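Local structure of ofchtiv-allosamidin (Ostrinia furnacalis, 6JMB) at residues V247-Q255 and E280-E288. The protein is a group IV insect chitinase of glycoside hydrolase family 18 that probably hydrolyses chitin and binds the inhibitor allosamidin. Numbering follows the deposited sequence.
Sequences VPFYGRTFQ and ESGYVGYNE. With NAA (2-acetamido-2-deoxy-beta-D-allopyranose), chain B; NAA (2-acetamido-2-deoxy-beta-D-allopyranose), chain C.
Gly251 and Val284 form the antiparallel hydrogen-bonded pair that sets the register between strands 250-255 and 283-285, whose axes run at 150° to each other. Gly251 N reaches Val284 O at 2.7 Å, and Val284 N returns a bond to Gly251 O at 3.0 Å. Thr253 N on Gly282 O (3.0 Å) and Tyr286 N on Phe249 O (2.9 Å) extend the backbone pairing at its two ends, the latter just as helix 286-295 begins. Glu288 OE1 holds Gly285 N, the N-cap residue, through its anti lone pair.

Gly282 takes the third position of the type II turn from Glu280 to Tyr283 with a positive phi (108°), as glycine commonly does. Thr253 OG1 accepts a weak bond from Gly282 N and is also tied to Leu273 O. Its chi1 of 74° turns OG1 toward Gly282, and CG2 meets Val284 CG1 crosswise at 3.7 Å. A water bridges Arg252 NH1 and Gly282 O.

Tyr250, Arg252 and Tyr283 share the sheet face turned to the inhibitor. The acetamido methyl C8 of the chain C sugar lies 3.5 Å from Tyr283 CD2 and 3.7 Å from Tyr250 CD2, offset toward each ring's rim, consistent with CH-pi contacts. Arg252 NH2 makes a salt bridge to Asp194 OD1, which also binds Tyr250 OH. Glu280 OE1 makes a van der Waals contact with C6 of the chain B sugar (3.4 Å).

Tyr250, Glu280 and Tyr283 thus line the allosamidin site, probably where chitin binds. The topology is consistent with the family 18 chitinase insertion domain, whose first strand leaves the seventh TIM-barrel strand at Phe249 and walls one side of the cleft.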
loop_
_atom_site.group_PDB
_atom_site.type_symbol
_atom_site.label_atom_id
_atom_site.label_comp_id
_atom_site.label_asym_id
_atom_site.label_seq_id
_atom_site.Cartn_x
_atom_site.Cartn_y
_atom_site.Cartn_z
ATOM N N VAL A 247 -4.544 -0.021 4.012
ATOM C CA VAL A 247 -5.022 -1.366 4.345
ATOM C C VAL A 247 -4.581 -2.328 3.254
ATOM O O VAL A 247 -4.419 -1.950 2.085
ATOM C CB VAL A 247 -6.562 -1.419 4.493
ATOM C CG1 VAL A 247 -7.029 -0.481 5.602
ATOM C CG2 VAL A 247 -7.250 -1.083 3.167
ATOM N N PRO A 248 -4.361 -3.594 3.622
ATOM C CA PRO A 248 -3.891 -4.578 2.636
ATOM C C PRO A 248 -5.007 -5.445 2.071
ATOM O O PRO A 248 -5.890 -5.894 2.808
ATOM C CB PRO A 248 -2.929 -5.437 3.463
ATOM C CG PRO A 248 -3.585 -5.462 4.835
ATOM C CD PRO A 248 -4.290 -4.120 5.004
ATOM N N PHE A 249 -4.955 -5.719 0.767
ATOM C CA PHE A 249 -5.832 -6.687 0.122
ATOM C C PHE A 249 -5.114 -8.012 -0.112
ATOM O O PHE A 249 -5.496 -8.784 -1.000
ATOM C CB PHE A 249 -6.367 -6.143 -1.207
ATOM C CG PHE A 249 -7.496 -5.149 -1.078
ATOM C CD1 PHE A 249 -7.785 -4.499 0.120
ATOM C CD2 PHE A 249 -8.277 -4.872 -2.186
ATOM C CE1 PHE A 249 -8.836 -3.581 0.196
ATOM C CE2 PHE A 249 -9.324 -3.963 -2.120
ATOM C CZ PHE A 249 -9.610 -3.317 -0.927
ATOM N N TYR A 250 -4.061 -8.266 0.650
ATOM C CA TYR A 250 -3.283 -9.486 0.558
ATOM C C TYR A 250 -2.940 -9.899 1.978
ATOM O O TYR A 250 -3.044 -9.105 2.921
ATOM C CB TYR A 250 -1.987 -9.268 -0.248
ATOM C CG TYR A 250 -1.089 -8.238 0.400
ATOM C CD1 TYR A 250 -1.314 -6.876 0.208
ATOM C CD2 TYR A 250 -0.040 -8.617 1.224
ATOM C CE1 TYR A 250 -0.528 -5.928 0.820
ATOM C CE2 TYR A 250 0.762 -7.666 1.842
ATOM C CZ TYR A 250 0.508 -6.320 1.631
ATOM O OH TYR A 250 1.289 -5.355 2.233
ATOM N N GLY A 251 -2.531 -11.159 2.121
ATOM C CA GLY A 251 -2.049 -11.682 3.377
ATOM C C GLY A 251 -0.616 -12.165 3.231
ATOM O O GLY A 251 -0.048 -12.182 2.132
ATOM N N ARG A 252 -0.031 -12.564 4.358
ATOM C CA ARG A 252 1.331 -13.078 4.378
ATOM C C ARG A 252 1.348 -14.464 5.007
ATOM O O ARG A 252 0.544 -14.771 5.897
ATOM C CB ARG A 252 2.290 -12.098 5.072
ATOM C CG ARG A 252 2.408 -10.793 4.295
ATOM C CD ARG A 252 3.569 -9.924 4.769
ATOM N NE ARG A 252 3.822 -8.854 3.806
ATOM C CZ ARG A 252 4.491 -9.012 2.667
ATOM N NH1 ARG A 252 5.003 -10.196 2.351
ATOM N NH2 ARG A 252 4.660 -7.979 1.842
ATOM N N THR A 253 2.251 -15.316 4.512
ATOM C CA THR A 253 2.193 -16.746 4.779
ATOM C C THR A 253 3.514 -17.244 5.350
ATOM O O THR A 253 4.596 -16.766 4.987
ATOM C CB THR A 253 1.828 -17.551 3.519
ATOM O OG1 THR A 253 2.953 -17.587 2.637
ATOM C CG2 THR A 253 0.634 -16.932 2.787
ATOM N N PHE A 254 3.397 -18.226 6.244
ATOM C CA PHE A 254 4.509 -18.721 7.041
ATOM C C PHE A 254 4.479 -20.244 7.059
ATOM O O PHE A 254 3.429 -20.871 6.892
ATOM C CB PHE A 254 4.383 -18.278 8.508
ATOM C CG PHE A 254 4.388 -16.791 8.729
ATOM C CD1 PHE A 254 3.278 -16.016 8.418
ATOM C CD2 PHE A 254 5.490 -16.173 9.311
ATOM C CE1 PHE A 254 3.282 -14.643 8.653
ATOM C CE2 PHE A 254 5.496 -14.803 9.551
ATOM C CZ PHE A 254 4.389 -14.043 9.220
ATOM N N GLN A 255 5.655 -20.833 7.296
ATOM C CA GLN A 255 5.812 -22.253 7.604
ATOM C C GLN A 255 6.100 -22.343 9.097
ATOM O O GLN A 255 7.145 -21.874 9.556
ATOM C CB GLN A 255 6.980 -22.836 6.808
ATOM C CG GLN A 255 7.250 -24.306 7.093
ATOM C CD GLN A 255 8.562 -24.795 6.499
ATOM O OE1 GLN A 255 9.503 -24.026 6.310
ATOM N NE2 GLN A 255 8.625 -26.089 6.199
ATOM N N GLU A 280 4.229 -16.324 -5.361
ATOM C CA GLU A 280 5.398 -15.946 -4.570
ATOM C C GLU A 280 5.209 -16.456 -3.149
ATOM O O GLU A 280 4.318 -15.985 -2.437
ATOM C CB GLU A 280 5.591 -14.430 -4.570
ATOM C CG GLU A 280 6.926 -13.980 -4.000
ATOM C CD GLU A 280 8.101 -14.520 -4.788
ATOM O OE1 GLU A 280 8.065 -14.450 -6.035
ATOM O OE2 GLU A 280 9.059 -15.020 -4.161
ATOM N N SER A 281 6.039 -17.411 -2.731
ATOM C CA SER A 281 5.965 -17.906 -1.363
ATOM C C SER A 281 6.097 -16.748 -0.383
ATOM O O SER A 281 6.964 -15.883 -0.533
ATOM C CB SER A 281 7.077 -18.924 -1.113
ATOM O OG SER A 281 6.932 -20.050 -1.961
ATOM N N GLY A 282 5.210 -16.718 0.608
ATOM C CA GLY A 282 5.228 -15.687 1.626
ATOM C C GLY A 282 4.108 -14.674 1.540
ATOM O O GLY A 282 3.911 -13.923 2.497
ATOM N N TYR A 283 3.368 -14.614 0.439
ATOM C CA TYR A 283 2.199 -13.747 0.411
ATOM C C TYR A 283 1.136 -14.367 -0.479
ATOM O O TYR A 283 1.411 -15.269 -1.277
ATOM C CB TYR A 283 2.535 -12.280 0.061
ATOM C CG TYR A 283 2.478 -11.919 -1.409
ATOM C CD1 TYR A 283 3.591 -12.079 -2.225
ATOM C CD2 TYR A 283 1.329 -11.375 -1.971
ATOM C CE1 TYR A 283 3.552 -11.730 -3.566
ATOM C CE2 TYR A 283 1.282 -11.028 -3.318
ATOM C CZ TYR A 283 2.396 -11.211 -4.103
ATOM O OH TYR A 283 2.358 -10.866 -5.437
ATOM N N VAL A 284 -0.096 -13.902 -0.295
ATOM C CA VAL A 284 -1.237 -14.431 -1.034
ATOM C C VAL A 284 -2.276 -13.326 -1.144
ATOM O O VAL A 284 -2.498 -12.574 -0.191
ATOM C CB VAL A 284 -1.781 -15.707 -0.351
ATOM C CG1 VAL A 284 -2.304 -15.410 1.049
ATOM C CG2 VAL A 284 -2.838 -16.370 -1.211
ATOM N N GLY A 285 -2.885 -13.191 -2.317
ATOM C CA GLY A 285 -3.946 -12.212 -2.466
ATOM C C GLY A 285 -5.201 -12.647 -1.732
ATOM O O GLY A 285 -5.445 -13.835 -1.523
ATOM N N TYR A 286 -6.008 -11.667 -1.309
ATOM C CA TYR A 286 -7.286 -12.018 -0.696
ATOM C C TYR A 286 -8.131 -12.872 -1.636
ATOM O O TYR A 286 -8.765 -13.840 -1.197
ATOM C CB TYR A 286 -8.065 -10.776 -0.243
ATOM C CG TYR A 286 -9.423 -11.149 0.305
ATOM C CD1 TYR A 286 -9.550 -11.681 1.582
ATOM C CD2 TYR A 286 -10.571 -11.028 -0.476
ATOM C CE1 TYR A 286 -10.792 -12.054 2.081
ATOM C CE2 TYR A 286 -11.813 -11.405 0.011
ATOM C CZ TYR A 286 -11.914 -11.911 1.290
ATOM O OH TYR A 286 -13.146 -12.292 1.790
ATOM N N ASN A 287 -8.164 -12.523 -2.929
ATOM C CA ASN A 287 -8.912 -13.323 -3.896
ATOM C C ASN A 287 -8.464 -14.776 -3.859
ATOM O O ASN A 287 -9.294 -15.695 -3.863
ATOM C CB ASN A 287 -8.779 -12.743 -5.312
ATOM C CG ASN A 287 -7.345 -12.747 -5.838
ATOM O OD1 ASN A 287 -6.393 -12.435 -5.119
ATOM N ND2 ASN A 287 -7.194 -13.081 -7.121
ATOM N N GLU A 288 -7.155 -14.998 -3.776
ATOM C CA GLU A 288 -6.628 -16.355 -3.764
ATOM C C GLU A 288 -6.934 -17.048 -2.450
ATOM O O GLU A 288 -7.319 -18.222 -2.438
ATOM C CB GLU A 288 -5.121 -16.313 -4.001
ATOM C CG GLU A 288 -4.736 -15.770 -5.363
ATOM C CD GLU A 288 -3.252 -15.550 -5.504
ATOM O OE1 GLU A 288 -2.651 -14.888 -4.628
ATOM O OE2 GLU A 288 -2.678 -16.041 -6.499
HETATM C C1 NAA B . 6.629 -7.850 -7.822
HETATM C C2 NAA B . 7.386 -7.916 -9.140
HETATM C C3 NAA B . 7.067 -9.182 -9.888
HETATM C C4 NAA B . 7.281 -10.414 -9.076
HETATM C C5 NAA B . 6.524 -10.302 -7.748
HETATM C C6 NAA B . 6.869 -11.386 -6.793
HETATM C C7 NAA B . 7.782 -5.530 -10.055
HETATM C C8 NAA B . 7.296 -4.342 -10.902
HETATM N N2 NAA B . 6.937 -6.763 -9.960
HETATM O O3 NAA B . 5.654 -9.146 -10.181
HETATM O O4 NAA B . 6.715 -11.514 -9.805
HETATM O O5 NAA B . 6.892 -9.069 -7.014
HETATM O O6 NAA B . 6.629 -10.824 -5.490
HETATM O O7 NAA B . 8.846 -5.478 -9.470
HETATM C C1 NAA C . 5.115 -4.973 -3.838
HETATM C C2 NAA C . 4.572 -6.296 -4.352
HETATM C C3 NAA C . 5.560 -7.035 -5.172
HETATM C C4 NAA C . 6.058 -6.177 -6.320
HETATM C C5 NAA C . 6.621 -4.875 -5.767
HETATM C C6 NAA C . 7.084 -3.933 -6.836
HETATM C C7 NAA C . 2.767 -7.327 -2.855
HETATM C C8 NAA C . 2.409 -8.059 -1.557
HETATM N N2 NAA C . 4.203 -7.045 -3.103
HETATM O O3 NAA C . 6.665 -7.420 -4.297
HETATM O O4 NAA C . 7.108 -6.819 -7.072
HETATM O O5 NAA C . 5.569 -4.190 -5.018
HETATM O O6 NAA C . 7.653 -2.812 -6.195
HETATM O O7 NAA C . 1.954 -7.010 -3.636
HETATM O O HOH W 1 5.783 -12.550 4.006
#